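Phosphate-specific transport system accessory protein PhoU homolog (Pseudomonas aeruginosa, PDB 4Q25) probably takes part in regulating phosphate uptake, as a homodimeric all-helical accessory protein of the Pst phosphate transport system. Local coordinates at residues E122-V130 against A173-D184. Residues are numbered along the deposited sequence; the frame is centred on the assembly and turned at random.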
ATOM      1  N   GLU A 122     -20.472  17.473  -9.144  1.00 38.09           N
ATOM      2  CA  GLU A 122     -19.155  17.873  -8.786  1.00 39.32           C
ATOM      3  C   GLU A 122     -19.050  18.424  -7.359  1.00 37.36           C
ATOM      4  O   GLU A 122     -20.028  18.891  -6.754  1.00 37.70           O
ATOM      5  CB  GLU A 122     -18.527  18.777  -9.852  1.00 44.98           C
ATOM      6  CG  GLU A 122     -19.218  20.074 -10.142  1.00 47.36           C
ATOM      7  CD  GLU A 122     -18.848  20.569 -11.523  1.00 50.14           C
ATOM      8  OE1 GLU A 122     -17.747  21.138 -11.675  1.00 52.32           O
ATOM      9  OE2 GLU A 122     -19.653  20.383 -12.452  1.00 51.79           O
ATOM     10  N   SER A 123     -17.873  18.246  -6.780  1.00 34.89           N
ATOM     11  CA  SER A 123     -17.566  18.803  -5.464  1.00 35.05           C
ATOM     12  C   SER A 123     -17.545  20.321  -5.665  1.00 36.41           C
ATOM     13  O   SER A 123     -17.181  20.804  -6.725  1.00 36.22           O
ATOM     14  CB  SER A 123     -16.203  18.319  -4.990  1.00 34.48           C
ATOM     15  OG  SER A 123     -15.809  18.851  -3.746  1.00 33.98           O
ATOM     16  N   PRO A 124     -17.969  21.081  -4.660  1.00 36.78           N
ATOM     17  CA  PRO A 124     -17.795  22.532  -4.782  1.00 39.69           C
ATOM     18  C   PRO A 124     -16.368  22.965  -4.466  1.00 38.91           C
ATOM     19  O   PRO A 124     -16.018  24.115  -4.691  1.00 38.63           O
ATOM     20  CB  PRO A 124     -18.796  23.108  -3.780  1.00 39.46           C
ATOM     21  CG  PRO A 124     -19.119  21.984  -2.850  1.00 44.44           C
ATOM     22  CD  PRO A 124     -18.658  20.681  -3.435  1.00 39.06           C
ATOM     23  N   ARG A 125     -15.533  22.030  -4.002  1.00 39.97           N
ATOM     24  CA  ARG A 125     -14.149  22.325  -3.701  1.00 40.63           C
ATOM     25  C   ARG A 125     -13.243  21.187  -4.143  1.00 42.75           C
ATOM     26  O   ARG A 125     -13.666  20.034  -4.182  1.00 38.92           O
ATOM     27  CB  ARG A 125     -14.013  22.519  -2.184  1.00 46.21           C
ATOM     28  CG  ARG A 125     -13.290  23.770  -1.753  1.00 51.62           C
ATOM     29  CD  ARG A 125     -14.099  25.027  -2.017  1.00 50.83           C
ATOM     30  NE  ARG A 125     -13.859  26.018  -0.973  1.00 54.42           N
ATOM     31  CZ  ARG A 125     -14.631  27.078  -0.766  1.00 55.30           C
ATOM     32  NH1 ARG A 125     -15.685  27.302  -1.556  1.00 57.37           N
ATOM     33  NH2 ARG A 125     -14.337  27.920   0.221  1.00 51.90           N
ATOM     34  N   GLY A 126     -11.992  21.523  -4.491  1.00 43.04           N
ATOM     35  CA  GLY A 126     -10.902  20.548  -4.552  1.00 40.01           C
ATOM     36  C   GLY A 126     -10.289  20.203  -5.903  1.00 37.61           C
ATOM     37  O   GLY A 126      -9.294  19.509  -5.961  1.00 35.26           O
ATOM     38  N   TYR A 127     -10.875  20.663  -6.988  1.00 34.18           N
ATOM     39  CA  TYR A 127     -10.409  20.246  -8.297  1.00 34.50           C
ATOM     40  C   TYR A 127      -9.036  20.813  -8.662  1.00 35.79           C
ATOM     41  O   TYR A 127      -8.200  20.117  -9.302  1.00 33.12           O
ATOM     42  CB  TYR A 127     -11.463  20.570  -9.373  1.00 31.82           C
ATOM     43  CG  TYR A 127     -12.678  19.697  -9.243  1.00 34.81           C
ATOM     44  CD1 TYR A 127     -12.670  18.392  -9.730  1.00 32.63           C
ATOM     45  CD2 TYR A 127     -13.825  20.144  -8.603  1.00 35.56           C
ATOM     46  CE1 TYR A 127     -13.764  17.567  -9.592  1.00 32.44           C
ATOM     47  CE2 TYR A 127     -14.931  19.322  -8.478  1.00 35.52           C
ATOM     48  CZ  TYR A 127     -14.896  18.030  -8.960  1.00 34.15           C
ATOM     49  OH  TYR A 127     -16.014  17.224  -8.830  1.00 31.15           O
ATOM     50  N   VAL A 128      -8.789  22.067  -8.290  1.00 35.84           N
ATOM     51  CA  VAL A 128      -7.502  22.677  -8.598  1.00 36.25           C
ATOM     52  C   VAL A 128      -6.449  21.944  -7.809  1.00 33.35           C
ATOM     53  O   VAL A 128      -5.392  21.681  -8.323  1.00 32.59           O
ATOM     54  CB  VAL A 128      -7.455  24.201  -8.375  1.00 43.10           C
ATOM     55  CG1 VAL A 128      -7.672  24.575  -6.916  1.00 47.19           C
ATOM     56  CG2 VAL A 128      -6.115  24.753  -8.826  1.00 46.81           C
ATOM     57  N   GLU A 129      -6.764  21.572  -6.574  1.00 36.56           N
ATOM     58  CA  GLU A 129      -5.818  20.814  -5.747  1.00 39.51           C
ATOM     59  C   GLU A 129      -5.523  19.398  -6.278  1.00 34.92           C
ATOM     60  O   GLU A 129      -4.375  18.935  -6.245  1.00 32.89           O
ATOM     61  CB  GLU A 129      -6.300  20.732  -4.306  1.00 42.18           C
ATOM     62  CG  GLU A 129      -6.363  22.083  -3.590  1.00 45.85           C
ATOM     63  CD  GLU A 129      -7.751  22.695  -3.566  1.00 46.82           C
ATOM     64  OE1 GLU A 129      -8.516  22.480  -4.539  1.00 40.35           O
ATOM     65  OE2 GLU A 129      -8.054  23.419  -2.577  1.00 52.04           O
ATOM     66  N   VAL A 130      -6.558  18.705  -6.714  1.00 33.86           N
ATOM     67  CA  VAL A 130      -6.384  17.396  -7.322  1.00 34.93           C
ATOM     68  C   VAL A 130      -5.472  17.501  -8.545  1.00 31.83           C
ATOM     69  O   VAL A 130      -4.532  16.747  -8.684  1.00 35.62           O
ATOM     70  CB  VAL A 130      -7.729  16.768  -7.761  1.00 33.94           C
ATOM     71  CG1 VAL A 130      -7.490  15.591  -8.701  1.00 33.49           C
ATOM     72  CG2 VAL A 130      -8.508  16.313  -6.551  1.00 33.90           C
ATOM     73  N   ALA A 173      -4.627  20.894   1.813  1.00 49.59           N
ATOM     74  CA  ALA A 173      -5.870  20.695   1.050  1.00 47.35           C
ATOM     75  C   ALA A 173      -6.889  19.990   1.907  1.00 43.41           C
ATOM     76  O   ALA A 173      -8.043  20.319   1.840  1.00 43.90           O
ATOM     77  CB  ALA A 173      -5.636  19.945  -0.252  1.00 47.32           C
ATOM     78  N   LEU A 174      -6.453  19.048   2.736  1.00 44.51           N
ATOM     79  CA  LEU A 174      -7.343  18.388   3.682  1.00 45.36           C
ATOM     80  C   LEU A 174      -8.015  19.410   4.600  1.00 51.03           C
ATOM     81  O   LEU A 174      -9.216  19.285   4.876  1.00 50.30           O
ATOM     82  CB  LEU A 174      -6.576  17.381   4.552  1.00 46.25           C
ATOM     83  CG  LEU A 174      -7.234  16.577   5.691  1.00 51.34           C
ATOM     84  CD1 LEU A 174      -8.327  15.644   5.152  1.00 50.00           C
ATOM     85  CD2 LEU A 174      -6.272  15.791   6.554  1.00 52.02           C
ATOM     86  N   ARG A 175      -7.220  20.368   5.111  1.00 49.34           N
ATOM     87  CA  ARG A 175      -7.701  21.444   5.992  1.00 53.93           C
ATOM     88  C   ARG A 175      -8.804  22.180   5.295  1.00 48.18           C
ATOM     89  O   ARG A 175      -9.900  22.305   5.819  1.00 45.91           O
ATOM     90  CB  ARG A 175      -6.588  22.478   6.317  1.00 61.24           C
ATOM     91  CG  ARG A 175      -5.416  21.983   7.171  1.00 70.13           C
ATOM     92  CD  ARG A 175      -4.356  23.082   7.503  1.00 75.19           C
ATOM     93  NE  ARG A 175      -3.162  22.634   8.273  1.00 75.56           N
ATOM     94  CZ  ARG A 175      -2.080  23.379   8.569  1.00 76.28           C
ATOM     95  NH1 ARG A 175      -1.988  24.652   8.185  1.00 74.23           N
ATOM     96  NH2 ARG A 175      -1.081  22.854   9.278  1.00 69.08           N
ATOM     97  N   GLU A 176      -8.500  22.680   4.100  1.00 48.21           N
ATOM     98  CA  GLU A 176      -9.483  23.429   3.299  1.00 45.25           C
ATOM     99  C   GLU A 176     -10.794  22.638   3.189  1.00 45.22           C
ATOM    100  O   GLU A 176     -11.886  23.157   3.456  1.00 43.62           O
ATOM    101  CB  GLU A 176      -8.905  23.693   1.906  1.00 49.06           C
ATOM    102  CG  GLU A 176      -9.721  24.644   1.053  1.00 50.44           C
ATOM    103  CD  GLU A 176      -9.623  26.060   1.568  1.00 54.04           C
ATOM    104  OE1 GLU A 176      -8.503  26.480   1.949  1.00 50.88           O
ATOM    105  OE2 GLU A 176     -10.662  26.749   1.585  1.00 52.28           O
ATOM    106  N   LEU A 177     -10.661  21.359   2.841  1.00 43.00           N
ATOM    107  CA  LEU A 177     -11.812  20.515   2.542  1.00 43.39           C
ATOM    108  C   LEU A 177     -12.597  20.083   3.770  1.00 39.39           C
ATOM    109  O   LEU A 177     -13.827  20.106   3.745  1.00 40.75           O
ATOM    110  CB  LEU A 177     -11.384  19.319   1.693  1.00 42.34           C
ATOM    111  CG  LEU A 177     -10.809  19.729   0.328  1.00 43.30           C
ATOM    112  CD1 LEU A 177     -10.103  18.574  -0.357  1.00 41.45           C
ATOM    113  CD2 LEU A 177     -11.906  20.255  -0.567  1.00 45.23           C
ATOM    114  N   VAL A 178     -11.928  19.705   4.848  1.00 42.31           N
ATOM    115  CA  VAL A 178     -12.654  19.372   6.092  1.00 43.59           C
ATOM    116  C   VAL A 178     -13.454  20.606   6.593  1.00 48.85           C
ATOM    117  O   VAL A 178     -14.669  20.530   6.774  1.00 44.71           O
ATOM    118  CB  VAL A 178     -11.729  18.784   7.182  1.00 45.53           C
ATOM    119  CG1 VAL A 178     -12.445  18.647   8.529  1.00 43.77           C
ATOM    120  CG2 VAL A 178     -11.231  17.406   6.758  1.00 46.26           C
ATOM    121  N   THR A 179     -12.801  21.760   6.723  1.00 49.44           N
ATOM    122  CA  THR A 179     -13.486  22.953   7.246  1.00 46.59           C
ATOM    123  C   THR A 179     -14.633  23.315   6.314  1.00 45.91           C
ATOM    124  O   THR A 179     -15.711  23.724   6.764  1.00 44.88           O
ATOM    125  CB  THR A 179     -12.531  24.158   7.466  1.00 47.22           C
ATOM    126  OG1 THR A 179     -11.933  24.534   6.235  1.00 55.47           O
ATOM    127  CG2 THR A 179     -11.385  23.787   8.426  1.00 46.38           C
ATOM    128  N   TYR A 180     -14.441  23.106   5.010  1.00 44.59           N
ATOM    129  CA  TYR A 180     -15.539  23.336   4.077  1.00 42.01           C
ATOM    130  C   TYR A 180     -16.719  22.373   4.280  1.00 43.42           C
ATOM    131  O   TYR A 180     -17.874  22.800   4.221  1.00 40.57           O
ATOM    132  CB  TYR A 180     -15.095  23.303   2.626  1.00 40.22           C
ATOM    133  CG  TYR A 180     -16.254  23.601   1.739  1.00 43.40           C
ATOM    134  CD1 TYR A 180     -16.584  24.905   1.401  1.00 45.17           C
ATOM    135  CD2 TYR A 180     -17.061  22.583   1.265  1.00 45.56           C
ATOM    136  CE1 TYR A 180     -17.663  25.185   0.586  1.00 42.66           C
ATOM    137  CE2 TYR A 180     -18.154  22.865   0.486  1.00 47.91           C
ATOM    138  CZ  TYR A 180     -18.451  24.164   0.157  1.00 45.37           C
ATOM    139  OH  TYR A 180     -19.547  24.399  -0.633  1.00 56.07           O
ATOM    140  N   MET A 181     -16.436  21.089   4.525  1.00 43.87           N
ATOM    141  CA  MET A 181     -17.505  20.110   4.818  1.00 44.73           C
ATOM    142  C   MET A 181     -18.367  20.548   5.999  1.00 46.24           C
ATOM    143  O   MET A 181     -19.568  20.296   6.018  1.00 44.41           O
ATOM    144  CB  MET A 181     -16.961  18.726   5.149  1.00 41.00           C
ATOM    145  CG  MET A 181     -16.527  17.969   3.924  1.00 45.88           C
ATOM    146  SD  MET A 181     -16.233  16.226   4.223  1.00 41.93           S
ATOM    147  CE  MET A 181     -14.734  16.316   5.213  1.00 41.40           C
ATOM    148  N   MET A 182     -17.750  21.189   6.979  1.00 49.61           N
ATOM    149  CA  MET A 182     -18.463  21.568   8.193  1.00 50.84           C
ATOM    150  C   MET A 182     -19.385  22.752   7.920  1.00 48.04           C
ATOM    151  O   MET A 182     -20.433  22.858   8.504  1.00 49.30           O
ATOM    152  CB  MET A 182     -17.467  21.865   9.293  1.00 51.70           C
ATOM    153  CG  MET A 182     -16.559  20.675   9.574  1.00 52.28           C
ATOM    154  SD  MET A 182     -15.521  20.932  11.005  1.00 65.21           S
ATOM    155  CE  MET A 182     -16.819  21.072  12.247  1.00 66.62           C
ATOM    156  N   GLU A 183     -19.004  23.583   6.964  1.00 48.21           N
ATOM    157  CA  GLU A 183     -19.807  24.697   6.519  1.00 47.77           C
ATOM    158  C   GLU A 183     -20.953  24.252   5.606  1.00 52.06           C
ATOM    159  O   GLU A 183     -22.032  24.839   5.650  1.00 47.31           O
ATOM    160  CB  GLU A 183     -18.916  25.696   5.785  1.00 53.01           C
ATOM    161  CG  GLU A 183     -19.639  26.838   5.073  1.00 58.72           C
ATOM    162  CD  GLU A 183     -18.759  27.595   4.075  1.00 61.38           C
ATOM    163  OE1 GLU A 183     -17.578  27.227   3.913  1.00 66.02           O
ATOM    164  OE2 GLU A 183     -19.243  28.560   3.431  1.00 65.63           O
ATOM    165  N   ASP A 184     -20.723  23.242   4.768  1.00 47.37           N
ATOM    166  CA  ASP A 184     -21.748  22.782   3.808  1.00 48.78           C
ATOM    167  C   ASP A 184     -21.882  21.264   3.893  1.00 46.28           C
ATOM    168  O   ASP A 184     -21.306  20.555   3.080  1.00 42.25           O
ATOM    169  CB  ASP A 184     -21.399  23.234   2.373  1.00 48.11           C
ATOM    170  CG  ASP A 184     -22.418  22.735   1.295  1.00 53.60           C
ATOM    171  OD1 ASP A 184     -23.554  22.333   1.612  1.00 53.84           O
ATOM    172  OD2 ASP A 184     -22.067  22.768   0.092  1.00 56.91           O
TER
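At one end of the PhoU helix bundle, the loop between helix 84-120 and helix 127-149 packs on the C-terminal end of helix 153-183, where Arg125 and Pro124 meet Tyr180. With chi1 at -178°, the Tyr180 ring extends away from its own backbone N and reaches the loop. Tyr180 CD1 sits over the centre of the Arg125 guanidinium, 3.6 Å from Arg125 CZ. The two planes are tilted by 37°, so this is an inclined contact rather than a flat stack. Pro124 CG comes obliquely to the hydroxyl end of the ring, 3.3 Å from Tyr180 OH and close to Tyr180 CE2. Glu176 lies at the edge of the guanidinium. Its OE2 is 4.1 Å from Arg125 NH2, too far for a salt bridge, though the opposite charges probably still attract.

Deeper in, Leu177 CD2 packs against Arg125 CB at 3.5 Å and also reaches Gly126, the N-cap residue of helix 127-149. In the first turn of that helix, the aliphatic part of Glu129 lies on Ala173, with CG 4.0 Å from Ala173 CB. No hydrogen bond joins the two segments. Within the loop, Ser123 N donates to Tyr127 OH (3.0 Å). Ser123 and Leu177 both also touch Ile194 of helix 188-220. The loop and the first turn of helix 127-149 thus pack by side chains on helix 153-183, which runs antiparallel to helix 127-149, in the helix-bundle fold of the PhoU family.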